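Local atomic coordinates of probable arabinosyltransferase C (Mycobacterium tuberculosis, PDB entry 3PTY), a protein that probably polymerises arabinose into the arabinan of the cell wall; this chain is its C-terminal extracellular domain, a lectin-like carbohydrate-binding module. Residues G107-S117 with R120-L133. Sequence-based numbering, arbitrary orientation.
Sequences GTTAAPGINGS and RLPYNLDPARTPVL
Asn-115 meets the backbone of Val-132 with both ends of its carboxamide. Its ND2 donates to Val-132 O at 3.1 Å, and that oxygen lies in the amide plane; its OD1 accepts from Val-132 N, likewise at 3.1 Å, with the N-H coming from above the plane of the side-chain carbonyl. Because the two bonds use different ends of the amide, they fix both its rotation and which end is oxygen. CG sits between the backbone N and carbonyl carbon (chi1 80°), which carries it toward Pro-131; the two side chains cross at about a right angle, with CG 3.7 Å from Pro-131 CB. From the next residue after Val-132, the methyl CD2 of Leu-133 touches ND2 in a van der Waals contact.

Ile-114 works beside it. Its N donates to Pro-127 O at 2.8 Å, while CG2 packs on Pro-131 CD (3.9 Å). The methyl CD1 of Ile-114 makes a van der Waals contact with the carbonyl oxygen of Ala-128. Leu-55 and Ala-56 of helix 55-58 also touch this side chain. Both residues occupy the middle of a type I beta turn from Gly-113 to Gly-116, within the long connection between strands 63-65 and 133-134, the outermost strands, within this chain, of the large antiparallel sheet in this beta-sandwich domain. Within 120-133, Asp-126 OD1 accepts from Ala-128 N, an Asx turn, and OD2 forms a salt bridge with NE of Arg-129, lying in the guanidinium plane.

At the other end, Arg-120 N donates almost straight to Gly-107 O (3.1 Å, 171°). The arginine chain, bent at chi3, brings NH2 to Thr-108 O at 2.9 Å, a bond bent to 131° and tilted from the guanidinium plane. Thr-109 CG2 lies over the centre of one guanidinium face, although Thr-108 and Thr-109 are both poorly ordered, which leaves this end less certain.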
loop_
_atom_site.group_PDB
_atom_site.type_symbol
_atom_site.label_atom_id
_atom_site.label_comp_id
_atom_site.label_asym_id
_atom_site.label_seq_id
_atom_site.Cartn_x
_atom_site.Cartn_y
_atom_site.Cartn_z
ATOM N N GLY A 107 -18.149 1.931 -11.221
ATOM C CA GLY A 107 -19.021 1.112 -12.044
ATOM C C GLY A 107 -20.176 1.877 -12.671
ATOM O O GLY A 107 -19.971 2.797 -13.476
ATOM N N THR A 108 -21.394 1.494 -12.293
ATOM C CA THR A 108 -22.613 2.034 -12.892
ATOM C C THR A 108 -23.686 2.362 -11.847
ATOM O O THR A 108 -23.809 1.670 -10.834
ATOM C CB THR A 108 -23.193 1.051 -13.932
ATOM O OG1 THR A 108 -22.461 1.167 -15.160
ATOM C CG2 THR A 108 -24.661 1.340 -14.196
ATOM N N THR A 109 -24.454 3.421 -12.096
ATOM C CA THR A 109 -25.548 3.807 -11.208
ATOM C C THR A 109 -26.909 3.447 -11.799
ATOM O O THR A 109 -27.041 3.265 -13.010
ATOM C CB THR A 109 -25.532 5.320 -10.896
ATOM O OG1 THR A 109 -25.589 6.070 -12.118
ATOM C CG2 THR A 109 -24.273 5.698 -10.123
ATOM N N ALA A 110 -27.917 3.352 -10.938
ATOM C CA ALA A 110 -29.277 3.053 -11.374
ATOM C C ALA A 110 -29.851 4.208 -12.192
ATOM O O ALA A 110 -30.277 4.020 -13.334
ATOM C CB ALA A 110 -30.166 2.758 -10.174
ATOM N N ALA A 111 -29.853 5.402 -11.604
ATOM C CA ALA A 111 -30.391 6.588 -12.262
ATOM C C ALA A 111 -29.305 7.340 -13.040
ATOM O O ALA A 111 -28.158 7.409 -12.607
ATOM C CB ALA A 111 -31.053 7.506 -11.238
ATOM N N PRO A 112 -29.669 7.911 -14.198
ATOM C CA PRO A 112 -28.686 8.621 -15.021
ATOM C C PRO A 112 -28.354 9.992 -14.442
ATOM O O PRO A 112 -29.145 10.564 -13.695
ATOM C CB PRO A 112 -29.401 8.788 -16.372
ATOM C CG PRO A 112 -30.717 8.028 -16.249
ATOM C CD PRO A 112 -31.014 7.955 -14.790
ATOM N N GLY A 113 -27.184 10.512 -14.786
ATOM C CA GLY A 113 -26.825 11.864 -14.411
ATOM C C GLY A 113 -27.465 12.878 -15.339
ATOM O O GLY A 113 -28.284 12.532 -16.197
ATOM N N ILE A 114 -27.071 14.133 -15.175
ATOM C CA ILE A 114 -27.706 15.241 -15.875
ATOM C C ILE A 114 -27.749 15.109 -17.401
ATOM O O ILE A 114 -28.752 15.471 -18.019
ATOM C CB ILE A 114 -27.086 16.586 -15.475
ATOM C CG1 ILE A 114 -27.931 17.736 -16.023
ATOM C CG2 ILE A 114 -25.625 16.674 -15.932
ATOM C CD1 ILE A 114 -27.656 19.061 -15.349
ATOM N N ASN A 115 -26.684 14.601 -18.022
ATOM C CA ASN A 115 -26.736 14.414 -19.471
ATOM C C ASN A 115 -26.913 12.962 -19.914
ATOM O O ASN A 115 -26.640 12.627 -21.058
ATOM C CB ASN A 115 -25.576 15.131 -20.214
ATOM C CG ASN A 115 -24.267 14.354 -20.179
ATOM O OD1 ASN A 115 -23.944 13.672 -19.202
ATOM N ND2 ASN A 115 -23.494 14.472 -21.252
ATOM N N GLY A 116 -27.386 12.115 -19.000
ATOM C CA GLY A 116 -27.809 10.766 -19.340
ATOM C C GLY A 116 -26.818 9.657 -19.032
ATOM O O GLY A 116 -27.045 8.499 -19.384
ATOM N N SER A 117 -25.709 10.004 -18.386
ATOM C CA SER A 117 -24.672 9.021 -18.093
ATOM C C SER A 117 -25.022 8.202 -16.862
ATOM O O SER A 117 -25.453 8.748 -15.850
ATOM C CB SER A 117 -23.322 9.710 -17.861
ATOM O OG SER A 117 -22.309 8.734 -17.678
ATOM N N ARG A 120 -20.605 5.712 -12.840
ATOM C CA ARG A 120 -20.452 6.143 -11.456
ATOM C C ARG A 120 -19.276 7.114 -11.387
ATOM O O ARG A 120 -18.181 6.801 -11.854
ATOM C CB ARG A 120 -20.224 4.947 -10.527
ATOM C CG ARG A 120 -20.310 5.289 -9.046
ATOM C CD ARG A 120 -20.254 4.033 -8.172
ATOM N NE ARG A 120 -21.380 3.138 -8.427
ATOM C CZ ARG A 120 -22.540 3.192 -7.779
ATOM N NH1 ARG A 120 -22.730 4.100 -6.831
ATOM N NH2 ARG A 120 -23.512 2.340 -8.079
ATOM N N LEU A 121 -19.513 8.296 -10.826
ATOM C CA LEU A 121 -18.508 9.361 -10.828
ATOM C C LEU A 121 -17.655 9.329 -9.568
ATOM O O LEU A 121 -18.153 9.012 -8.500
ATOM C CB LEU A 121 -19.191 10.725 -10.923
ATOM C CG LEU A 121 -20.074 10.948 -12.154
ATOM C CD1 LEU A 121 -20.600 12.375 -12.179
ATOM C CD2 LEU A 121 -19.297 10.626 -13.414
ATOM N N PRO A 122 -16.368 9.691 -9.688
ATOM C CA PRO A 122 -15.466 9.710 -8.532
ATOM C C PRO A 122 -15.544 11.014 -7.747
ATOM O O PRO A 122 -16.254 11.934 -8.152
ATOM C CB PRO A 122 -14.095 9.601 -9.195
ATOM C CG PRO A 122 -14.262 10.471 -10.441
ATOM C CD PRO A 122 -15.686 10.147 -10.918
ATOM N N TYR A 123 -14.820 11.075 -6.630
ATOM C CA TYR A 123 -14.566 12.321 -5.904
ATOM C C TYR A 123 -15.815 13.022 -5.401
ATOM O O TYR A 123 -15.793 14.224 -5.132
ATOM C CB TYR A 123 -13.746 13.286 -6.765
ATOM C CG TYR A 123 -12.488 12.665 -7.328
ATOM C CD1 TYR A 123 -12.185 12.767 -8.680
ATOM C CD2 TYR A 123 -11.611 11.963 -6.508
ATOM C CE1 TYR A 123 -11.046 12.197 -9.200
ATOM C CE2 TYR A 123 -10.461 11.389 -7.020
ATOM C CZ TYR A 123 -10.186 11.510 -8.364
ATOM O OH TYR A 123 -9.046 10.947 -8.881
ATOM N N ASN A 124 -16.895 12.266 -5.265
ATOM C CA ASN A 124 -18.180 12.833 -4.868
ATOM C C ASN A 124 -18.721 13.894 -5.822
ATOM O O ASN A 124 -19.500 14.760 -5.420
ATOM C CB ASN A 124 -18.117 13.362 -3.434
ATOM C CG ASN A 124 -18.211 12.244 -2.404
ATOM O OD1 ASN A 124 -19.089 11.381 -2.484
ATOM N ND2 ASN A 124 -17.307 12.252 -1.445
ATOM N N LEU A 125 -18.305 13.834 -7.085
ATOM C CA LEU A 125 -18.963 14.627 -8.127
ATOM C C LEU A 125 -20.450 14.287 -8.151
ATOM O O LEU A 125 -20.831 13.118 -8.118
ATOM C CB LEU A 125 -18.347 14.336 -9.500
ATOM C CG LEU A 125 -16.948 14.917 -9.732
ATOM C CD1 LEU A 125 -16.236 14.180 -10.866
ATOM C CD2 LEU A 125 -17.021 16.419 -10.016
ATOM N N ASP A 126 -21.289 15.312 -8.221
ATOM C CA ASP A 126 -22.735 15.122 -8.201
ATOM C C ASP A 126 -23.252 14.889 -9.623
ATOM O O ASP A 126 -23.227 15.794 -10.450
ATOM C CB ASP A 126 -23.388 16.358 -7.577
ATOM C CG ASP A 126 -24.909 16.279 -7.542
ATOM O OD1 ASP A 126 -25.483 15.237 -7.927
ATOM O OD2 ASP A 126 -25.525 17.276 -7.117
ATOM N N PRO A 127 -23.728 13.670 -9.912
ATOM C CA PRO A 127 -24.190 13.351 -11.274
ATOM C C PRO A 127 -25.270 14.313 -11.764
ATOM O O PRO A 127 -25.358 14.579 -12.966
ATOM C CB PRO A 127 -24.782 11.945 -11.132
ATOM C CG PRO A 127 -24.177 11.389 -9.879
ATOM C CD PRO A 127 -23.950 12.560 -8.969
ATOM N N ALA A 128 -26.079 14.833 -10.848
ATOM C CA ALA A 128 -27.139 15.765 -11.228
ATOM C C ALA A 128 -26.564 17.105 -11.672
ATOM O O ALA A 128 -27.272 17.927 -12.251
ATOM C CB ALA A 128 -28.146 15.954 -10.081
ATOM N N ARG A 129 -25.276 17.318 -11.415
ATOM C CA ARG A 129 -24.615 18.568 -11.796
ATOM C C ARG A 129 -23.351 18.349 -12.623
ATOM O O ARG A 129 -22.587 19.284 -12.858
ATOM C CB ARG A 129 -24.262 19.397 -10.554
ATOM C CG ARG A 129 -25.469 20.087 -9.898
ATOM C CD ARG A 129 -25.026 20.947 -8.721
ATOM N NE ARG A 129 -24.610 20.113 -7.602
ATOM C CZ ARG A 129 -23.829 20.522 -6.607
ATOM N NH1 ARG A 129 -23.363 21.763 -6.582
ATOM N NH2 ARG A 129 -23.514 19.682 -5.633
ATOM N N THR A 130 -23.126 17.120 -13.068
ATOM C CA THR A 130 -21.874 16.798 -13.743
ATOM C C THR A 130 -22.094 15.977 -14.999
ATOM O O THR A 130 -22.205 14.758 -14.931
ATOM C CB THR A 130 -20.931 16.012 -12.815
ATOM O OG1 THR A 130 -20.872 16.662 -11.537
ATOM C CG2 THR A 130 -19.529 15.947 -13.416
ATOM N N PRO A 131 -22.156 16.646 -16.156
ATOM C CA PRO A 131 -22.217 15.909 -17.421
ATOM C C PRO A 131 -20.912 15.153 -17.641
ATOM O O PRO A 131 -19.867 15.560 -17.131
ATOM C CB PRO A 131 -22.344 17.008 -18.489
ATOM C CG PRO A 131 -22.142 18.309 -17.802
ATOM C CD PRO A 131 -21.967 18.096 -16.330
ATOM N N VAL A 132 -20.982 14.072 -18.405
ATOM C CA VAL A 132 -19.809 13.283 -18.754
ATOM C C VAL A 132 -19.900 12.975 -20.233
ATOM O O VAL A 132 -20.990 12.711 -20.730
ATOM C CB VAL A 132 -19.807 11.914 -18.030
ATOM C CG1 VAL A 132 -18.473 11.214 -18.242
ATOM C CG2 VAL A 132 -20.084 12.079 -16.564
ATOM N N LEU A 133 -18.768 13.003 -20.931
ATOM C CA LEU A 133 -18.707 12.528 -22.315
ATOM C C LEU A 133 -17.450 11.681 -22.530
ATOM O O LEU A 133 -16.354 12.079 -22.121
ATOM C CB LEU A 133 -18.731 13.701 -23.299
ATOM C CG LEU A 133 -20.044 14.484 -23.431
ATOM C CD1 LEU A 133 -19.860 15.688 -24.354
ATOM C CD2 LEU A 133 -21.202 13.586 -23.925
#